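Local coordinates for protein phage related exonuclease (PDB 3K93) that is a phage-related exonuclease, probably hydrolysing DNA with a metal-dependent active site of the PD-(D/E)XK type found in lambda-exonuclease-like nucleases, at residues K73-T78 with L108-K113; E130-A135 with A153-V158. All blocks are in the same frame, centred on the assembly; numbering follows the deposited sequence. Where two conformers were deposited one is given.

Contact 1 (K73-T78 with L108-K113); sequences KLSGVT and LIIDTK. With NA (sodium ion), chain B.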
ATOM      1  N   LYS A  73      -5.689  35.023   1.329  1.00 19.19           N
ATOM      2  CA  LYS A  73      -5.011  36.234   1.788  1.00 19.58           C
ATOM      3  C   LYS A  73      -3.510  36.116   1.597  1.00 19.19           C
ATOM      4  O   LYS A  73      -2.895  37.048   1.139  1.00 20.81           O
ATOM      5  CB  LYS A  73      -5.360  36.599   3.251  1.00 20.28           C
ATOM      6  CG  LYS A  73      -6.696  37.422   3.405  1.00 20.07           C
ATOM      7  N   LEU A  74      -2.914  34.980   1.908  1.00 18.86           N
ATOM      8  CA  LEU A  74      -1.461  34.824   1.703  1.00 18.08           C
ATOM      9  C   LEU A  74      -1.100  34.870   0.192  1.00 17.50           C
ATOM     10  O   LEU A  74      -0.080  35.460  -0.219  1.00 16.46           O
ATOM     11  CB  LEU A  74      -0.961  33.527   2.341  1.00 17.21           C
ATOM     12  CG  LEU A  74       0.547  33.214   2.257  1.00 17.97           C
ATOM     13  CD1 LEU A  74       1.428  34.364   2.789  1.00 15.12           C
ATOM     14  CD2 LEU A  74       0.891  31.911   2.986  1.00 14.88           C
ATOM     15  N   SER A  75      -1.944  34.252  -0.619  1.00 16.95           N
ATOM     16  CA  SER A  75      -1.783  34.304  -2.079  1.00 16.79           C
ATOM     17  C   SER A  75      -1.771  35.728  -2.546  1.00 17.06           C
ATOM     18  O   SER A  75      -0.956  36.079  -3.374  1.00 17.03           O
ATOM     19  CB  SER A  75      -2.893  33.521  -2.793  1.00 16.20           C
ATOM     20  OG  SER A  75      -2.733  32.137  -2.583  1.00 15.10           O
ATOM     21  N   GLY A  76      -2.657  36.543  -1.981  1.00 17.90           N
ATOM     22  CA  GLY A  76      -2.740  37.956  -2.304  1.00 19.02           C
ATOM     23  C   GLY A  76      -1.555  38.796  -1.853  1.00 19.65           C
ATOM     24  O   GLY A  76      -1.002  39.529  -2.656  1.00 19.77           O
ATOM     25  N   VAL A  77      -1.149  38.692  -0.580  1.00 20.72           N
ATOM     26  CA  VAL A  77      -0.026  39.512  -0.093  1.00 21.55           C
ATOM     27  C   VAL A  77       1.281  39.101  -0.757  1.00 21.65           C
ATOM     28  O   VAL A  77       2.128  39.939  -1.006  1.00 21.83           O
ATOM     29  CB  VAL A  77       0.159  39.496   1.455  1.00 21.98           C
ATOM     30  CG1 VAL A  77      -1.123  39.953   2.166  1.00 22.10           C
ATOM     31  CG2 VAL A  77       0.601  38.125   1.922  1.00 23.22           C
ATOM     32  N   THR A  78       1.445  37.826  -1.072  1.00 21.95           N
ATOM     33  CA  THR A  78       2.644  37.370  -1.768  1.00 22.27           C
ATOM     34  C   THR A  78       2.786  38.083  -3.116  1.00 21.78           C
ATOM     35  O   THR A  78       3.899  38.337  -3.556  1.00 21.80           O
ATOM     36  CB  THR A  78       2.623  35.856  -1.980  1.00 22.99           C
ATOM     37  OG1 THR A  78       2.743  35.203  -0.704  1.00 25.41           O
ATOM     38  CG2 THR A  78       3.776  35.418  -2.891  1.00 23.92           C
ATOM     39  N   LEU A 108      -4.972  34.596 -15.309  1.00 16.73           N
ATOM     40  CA  LEU A 108      -4.298  33.763 -14.314  1.00 16.07           C
ATOM     41  C   LEU A 108      -5.299  33.103 -13.394  1.00 15.34           C
ATOM     42  O   LEU A 108      -6.197  33.796 -12.889  1.00 15.47           O
ATOM     43  CB  LEU A 108      -3.350  34.619 -13.460  1.00 15.83           C
ATOM     44  CG  LEU A 108      -2.687  34.024 -12.207  1.00 15.72           C
ATOM     45  CD1 LEU A 108      -1.751  32.910 -12.596  1.00 13.70           C
ATOM     46  CD2 LEU A 108      -1.934  35.154 -11.452  1.00 15.51           C
ATOM     47  N   ILE A 109      -5.108  31.791 -13.157  1.00 14.10           N
ATOM     48  CA  ILE A 109      -5.779  31.070 -12.082  1.00 13.65           C
ATOM     49  C   ILE A 109      -4.777  30.831 -10.954  1.00 14.24           C
ATOM     50  O   ILE A 109      -3.639  30.457 -11.197  1.00 13.53           O
ATOM     51  CB  ILE A 109      -6.289  29.693 -12.563  1.00 13.57           C
ATOM     52  CG1 ILE A 109      -7.340  29.854 -13.652  1.00 12.56           C
ATOM     53  CG2 ILE A 109      -6.857  28.857 -11.400  1.00 12.47           C
ATOM     54  CD1 ILE A 109      -8.687  30.393 -13.118  1.00 13.17           C
ATOM     55  N   ILE A 110      -5.210  31.030  -9.716  1.00 14.56           N
ATOM     56  CA  ILE A 110      -4.436  30.599  -8.574  1.00 14.64           C
ATOM     57  C   ILE A 110      -5.222  29.575  -7.832  1.00 15.26           C
ATOM     58  O   ILE A 110      -6.431  29.714  -7.712  1.00 16.03           O
ATOM     59  CB  ILE A 110      -4.079  31.749  -7.637  1.00 14.38           C
ATOM     60  CG1 ILE A 110      -3.216  32.770  -8.365  1.00 13.88           C
ATOM     61  CG2 ILE A 110      -3.278  31.216  -6.433  1.00 12.37           C
ATOM     62  CD1 ILE A 110      -3.215  34.179  -7.695  1.00 15.92           C
ATOM     63  N   ASP A 111      -4.537  28.545  -7.361  1.00 15.67           N
ATOM     64  CA  ASP A 111      -5.111  27.515  -6.532  1.00 16.99           C
ATOM     65  C   ASP A 111      -4.256  27.327  -5.253  1.00 16.77           C
ATOM     66  O   ASP A 111      -3.027  27.188  -5.324  1.00 17.69           O
ATOM     67  CB  ASP A 111      -5.184  26.187  -7.300  1.00 17.26           C
ATOM     68  CG  ASP A 111      -6.214  25.232  -6.701  1.00 20.11           C
ATOM     69  OD1 ASP A 111      -5.890  24.574  -5.682  1.00 23.40           O
ATOM     70  OD2 ASP A 111      -7.375  25.164  -7.196  1.00 20.86           O
ATOM     71  N   THR A 112      -4.913  27.325  -4.098  1.00 15.60           N
ATOM     72  CA  THR A 112      -4.251  27.141  -2.835  1.00 14.98           C
ATOM     73  C   THR A 112      -4.372  25.667  -2.388  1.00 15.73           C
ATOM     74  O   THR A 112      -5.461  25.086  -2.430  1.00 16.42           O
ATOM     75  CB  THR A 112      -4.881  28.033  -1.757  1.00 14.75           C
ATOM     76  OG1 THR A 112      -6.275  27.725  -1.637  1.00 15.29           O
ATOM     77  CG2 THR A 112      -4.692  29.515  -2.067  1.00 13.00           C
ATOM     78  N   LYS A 113      -3.263  25.073  -1.967  1.00 15.28           N
ATOM     79  CA  LYS A 113      -3.242  23.729  -1.427  1.00 15.20           C
ATOM     80  C   LYS A 113      -2.664  23.822  -0.007  1.00 14.80           C
ATOM     81  O   LYS A 113      -1.482  24.115   0.165  1.00 12.74           O
ATOM     82  CB  LYS A 113      -2.353  22.830  -2.295  1.00 15.63           C
ATOM     83  CG  LYS A 113      -2.701  22.886  -3.813  1.00 16.76           C
ATOM     84  CD  LYS A 113      -4.027  22.231  -4.107  1.00 15.31           C
ATOM     85  CE  LYS A 113      -4.249  22.158  -5.610  1.00 16.73           C
ATOM     86  NZ  LYS A 113      -5.611  21.716  -5.945  1.00 13.65           N
TER
HETATM   87 NA    NA B 223      -7.458  24.562  -3.668  1.00 34.38          NA
HETATM   88  O   HOH W   1      -8.795  23.386  -5.606  1.00 34.61           O
HETATM   89  O   HOH W   2      -9.137  25.579  -1.890  1.00 34.50           O
HETATM   90  O   HOH W   3      -7.395  22.402  -2.816  1.00 22.96           O
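The metal-bearing strand of the presumed nuclease site, 108-114, is backed here by helix 68-79, which meets it through one small side chain, S75, lying over T112 and I110. S75 OG sits 3.3 Å from CG2 of T112, a snug contact of hydroxyl on methyl, and the same OG is 4.0 Å from I110 CG2, so the hydroxyl rests on two branch methyls of residues two apart on the strand. T112 turns its methyl to the helix because CG2 stands anti to its own carbonyl carbon (OG1 chi1 58°). No hydrogen bond crosses between the segments; the hydroxyl of S75 is hydrogen-bonded to D156 OD2 on the neighbouring strand, and A71 O lies near as a weak alternative.

D111, T112 and K113 read as the (D/E)XK triplet, with D100 as the probable upstream acid of the PD-(D/E)XK motif. On the face turned away from the helix, D111 OD1 binds a sodium ion at 2.5 Å, and the backbone supplies a second ligand, T112 O, at 2.4 Å. D100 and three waters complete six ligands; water 1 bridges the sodium (2.6 Å) and D111 OD2, to which it donates at 2.8 Å. The sodium probably marks a position where a catalytic divalent metal would bind, as in relatives. K113, its chain bent at chi2 (-70°), curls back beside the metal, and NZ forms a salt bridge with D111 OD1 (2.9 Å, weak as a hydrogen bond). Q140 OE1 also bonds NZ, and Y137 makes a cation-pi contact with K113.

Contact 2 (E130-A135 with A153-V158); sequences EKAKKA and AQIDFV
Helix 125-135 packs across strand 152-158, a central strand of the four-stranded mixed sheet, with A132, K131, F157 and I155 making the join. The two short axes pass 10.9 Å apart at 105°, so the helix runs nearly at right angles to the strand. A132 is the close point: its CB lies 3.9 Å from CD1 of I155, the end of the isoleucine's longer branch, and 4.2 Å from CZ at the far end of the F157 ring. The ring also comes within 4.1 Å of the backbone N of A132, approaching obliquely.

I155 and F157, two apart on the strand, both point to the helix, and I155 CG2 lies 3.7 Å above one face of the F157 ring, offset toward its rim. This strand and its parallel neighbour 108-114 are linked through helices 125-135 and 137-148, a beta-alpha-beta crossover, and the contact seats the first of those helices on the sheet. K131 closes the outer side of the patch. Its CG lies anti to the backbone N (chi1 -169°) and the rest of the chain is extended, which carries the methylenes obliquely past the ring, CD 4.0 Å from F157 CE1. The ammonium continues beyond the phenylalanine to S120 O, while P122 touches both K131 and F157. H121 and K113 also touch the F157 side chain, and Y137 and M141 of the following helix pack on I155.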
ATOM      1  N   GLU A 130       6.993  17.797  -8.359  1.00 12.85           N
ATOM      2  CA  GLU A 130       6.602  16.404  -8.346  1.00 13.07           C
ATOM      3  C   GLU A 130       5.273  16.238  -7.669  1.00 12.64           C
ATOM      4  O   GLU A 130       4.474  15.404  -8.099  1.00 11.49           O
ATOM      5  CB  GLU A 130       7.595  15.541  -7.579  1.00 13.87           C
ATOM      6  CG  GLU A 130       8.749  15.106  -8.378  1.00 19.21           C
ATOM      7  CD  GLU A 130       9.933  14.623  -7.512  1.00 24.16           C
ATOM      8  OE1 GLU A 130       9.702  13.989  -6.435  1.00 26.80           O
ATOM      9  OE2 GLU A 130      11.089  14.892  -7.922  1.00 29.03           O
ATOM     10  N   LYS A 131       5.044  16.945  -6.565  1.00 12.05           N
ATOM     11  CA  LYS A 131       3.773  16.763  -5.862  1.00 13.69           C
ATOM     12  C   LYS A 131       2.596  17.174  -6.780  1.00 14.14           C
ATOM     13  O   LYS A 131       1.579  16.483  -6.841  1.00 13.59           O
ATOM     14  CB  LYS A 131       3.717  17.507  -4.525  1.00 13.89           C
ATOM     15  CG  LYS A 131       2.506  17.099  -3.690  1.00 16.54           C
ATOM     16  CD  LYS A 131       2.495  17.674  -2.250  1.00 18.85           C
ATOM     17  CE  LYS A 131       1.312  17.045  -1.421  1.00 18.96           C
ATOM     18  NZ  LYS A 131       1.073  17.745  -0.106  1.00 20.71           N
ATOM     19  N   ALA A 132       2.771  18.264  -7.514  1.00 14.12           N
ATOM     20  CA  ALA A 132       1.736  18.738  -8.402  1.00 15.19           C
ATOM     21  C   ALA A 132       1.511  17.690  -9.525  1.00 16.08           C
ATOM     22  O   ALA A 132       0.369  17.455  -9.916  1.00 15.82           O
ATOM     23  CB  ALA A 132       2.109  20.121  -8.966  1.00 14.11           C
ATOM     24  N   LYS A 133       2.594  17.045  -9.994  1.00 17.03           N
ATOM     25  CA  LYS A 133       2.497  16.019 -11.034  1.00 18.71           C
ATOM     26  C   LYS A 133       1.832  14.769 -10.453  1.00 19.04           C
ATOM     27  O   LYS A 133       0.819  14.320 -10.980  1.00 19.36           O
ATOM     28  CB  LYS A 133       3.888  15.708 -11.636  1.00 19.57           C
ATOM     29  CG  LYS A 133       3.895  14.994 -13.029  1.00 22.37           C
ATOM     30  CD  LYS A 133       5.349  14.660 -13.501  1.00 24.70           C
ATOM     31  N   LYS A 134       2.344  14.268  -9.326  1.00 18.67           N
ATOM     32  CA  LYS A 134       1.813  13.063  -8.707  1.00 19.03           C
ATOM     33  C   LYS A 134       0.342  13.224  -8.304  1.00 18.91           C
ATOM     34  O   LYS A 134      -0.448  12.308  -8.516  1.00 19.51           O
ATOM     35  CB  LYS A 134       2.620  12.643  -7.477  1.00 19.22           C
ATOM     36  CG  LYS A 134       2.294  11.208  -6.995  1.00 22.35           C
ATOM     37  N   ALA A 135      -0.034  14.383  -7.765  1.00 17.69           N
ATOM     38  CA  ALA A 135      -1.401  14.587  -7.284  1.00 17.50           C
ATOM     39  C   ALA A 135      -2.381  14.933  -8.417  1.00 17.90           C
ATOM     40  O   ALA A 135      -3.559  14.970  -8.177  1.00 19.29           O
ATOM     41  CB  ALA A 135      -1.459  15.631  -6.228  1.00 16.71           C
ATOM     42  N   ALA A 153      -1.549  29.281 -14.662  1.00 13.54           N
ATOM     43  CA  ALA A 153      -2.048  28.882 -13.350  1.00 12.83           C
ATOM     44  C   ALA A 153      -0.845  28.826 -12.414  1.00 11.92           C
ATOM     45  O   ALA A 153       0.268  28.502 -12.842  1.00 11.25           O
ATOM     46  CB  ALA A 153      -2.730  27.479 -13.404  1.00 11.96           C
ATOM     47  N   GLN A 154      -1.075  29.156 -11.155  1.00 10.85           N
ATOM     48  CA  GLN A 154      -0.068  29.046 -10.153  1.00 11.05           C
ATOM     49  C   GLN A 154      -0.639  28.306  -8.972  1.00 10.91           C
ATOM     50  O   GLN A 154      -1.653  28.701  -8.437  1.00 10.89           O
ATOM     51  CB  GLN A 154       0.422  30.449  -9.765  1.00 11.82           C
ATOM     52  CG  GLN A 154       1.122  31.181 -10.900  1.00 11.24           C
ATOM     53  CD  GLN A 154       1.578  32.528 -10.492  1.00 13.90           C
ATOM     54  OE1 GLN A 154       1.792  32.776  -9.319  1.00 18.30           O
ATOM     55  NE2 GLN A 154       1.726  33.427 -11.450  1.00 11.43           N
ATOM     56  N   ILE A 155       0.009  27.217  -8.582  1.00 11.78           N
ATOM     57  CA  ILE A 155      -0.444  26.399  -7.463  1.00 12.49           C
ATOM     58  C   ILE A 155       0.366  26.862  -6.276  1.00 13.44           C
ATOM     59  O   ILE A 155       1.587  26.726  -6.266  1.00 13.62           O
ATOM     60  CB  ILE A 155      -0.177  24.905  -7.709  1.00 12.19           C
ATOM     61  CG1 ILE A 155      -0.860  24.425  -8.981  1.00 12.14           C
ATOM     62  CG2 ILE A 155      -0.623  24.066  -6.530  1.00 12.31           C
ATOM     63  CD1 ILE A 155      -0.238  23.148  -9.563  1.00 11.33           C
ATOM     64  N   ASP A 156      -0.308  27.455  -5.304  1.00 14.69           N
ATOM     65  CA  ASP A 156       0.315  27.897  -4.046  1.00 14.12           C
ATOM     66  C   ASP A 156       0.148  26.800  -2.978  1.00 14.54           C
ATOM     67  O   ASP A 156      -0.928  26.651  -2.385  1.00 15.15           O
ATOM     68  CB  ASP A 156      -0.387  29.166  -3.548  1.00 14.67           C
ATOM     69  CG  ASP A 156       0.059  30.443  -4.281  1.00 14.56           C
ATOM     70  OD1 ASP A 156       0.985  30.427  -5.138  1.00 11.87           O
ATOM     71  OD2 ASP A 156      -0.519  31.492  -3.945  1.00 14.80           O
ATOM     72  N   PHE A 157       1.197  26.013  -2.760  1.00 14.51           N
ATOM     73  CA  PHE A 157       1.267  25.083  -1.643  1.00 13.52           C
ATOM     74  C   PHE A 157       1.594  25.935  -0.417  1.00 13.43           C
ATOM     75  O   PHE A 157       2.613  26.617  -0.409  1.00 11.99           O
ATOM     76  CB  PHE A 157       2.382  24.073  -1.856  1.00 13.45           C
ATOM     77  CG  PHE A 157       2.110  23.115  -2.954  1.00 13.45           C
ATOM     78  CD1 PHE A 157       1.290  22.028  -2.742  1.00 14.56           C
ATOM     79  CD2 PHE A 157       2.677  23.278  -4.193  1.00 13.80           C
ATOM     80  CE1 PHE A 157       1.034  21.134  -3.757  1.00 14.61           C
ATOM     81  CE2 PHE A 157       2.425  22.375  -5.209  1.00 13.95           C
ATOM     82  CZ  PHE A 157       1.601  21.323  -4.998  1.00 14.62           C
ATOM     83  N   VAL A 158       0.718  25.866   0.600  1.00 13.02           N
ATOM     84  CA  VAL A 158       0.820  26.688   1.795  0.50 12.36           C
ATOM     85  C   VAL A 158       0.681  25.845   3.064  1.00 12.70           C
ATOM     86  O   VAL A 158      -0.235  25.002   3.180  1.00 13.31           O
ATOM     87  CB  VAL A 158      -0.221  27.815   1.776  0.50 12.45           C
ATOM     88  CG1 VAL A 158       0.131  28.827   0.697  0.50 11.14           C
ATOM     89  CG2 VAL A 158      -1.612  27.265   1.554  0.50 11.78           C
TER

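Overall arrangement
Both contacts press a helix on the same mixed sheet, on adjacent strands and on opposite faces: helix 68-79 covers one side in contact 1, helix 125-135 the other in contact 2. Both are buried, although K131 gives contact 2 a partly exposed margin. Contact 1 is the smaller and sits beside polar, metal-binding chemistry; contact 2 is apolar between its segments and closer to the centre of the chain. They join directly: D156, facing away from helix 125-135, provides the side-chain tie to contact 1, its backbone N bonds to D111 O, and K113 CG packs on I155 CG2 3.6 Å away.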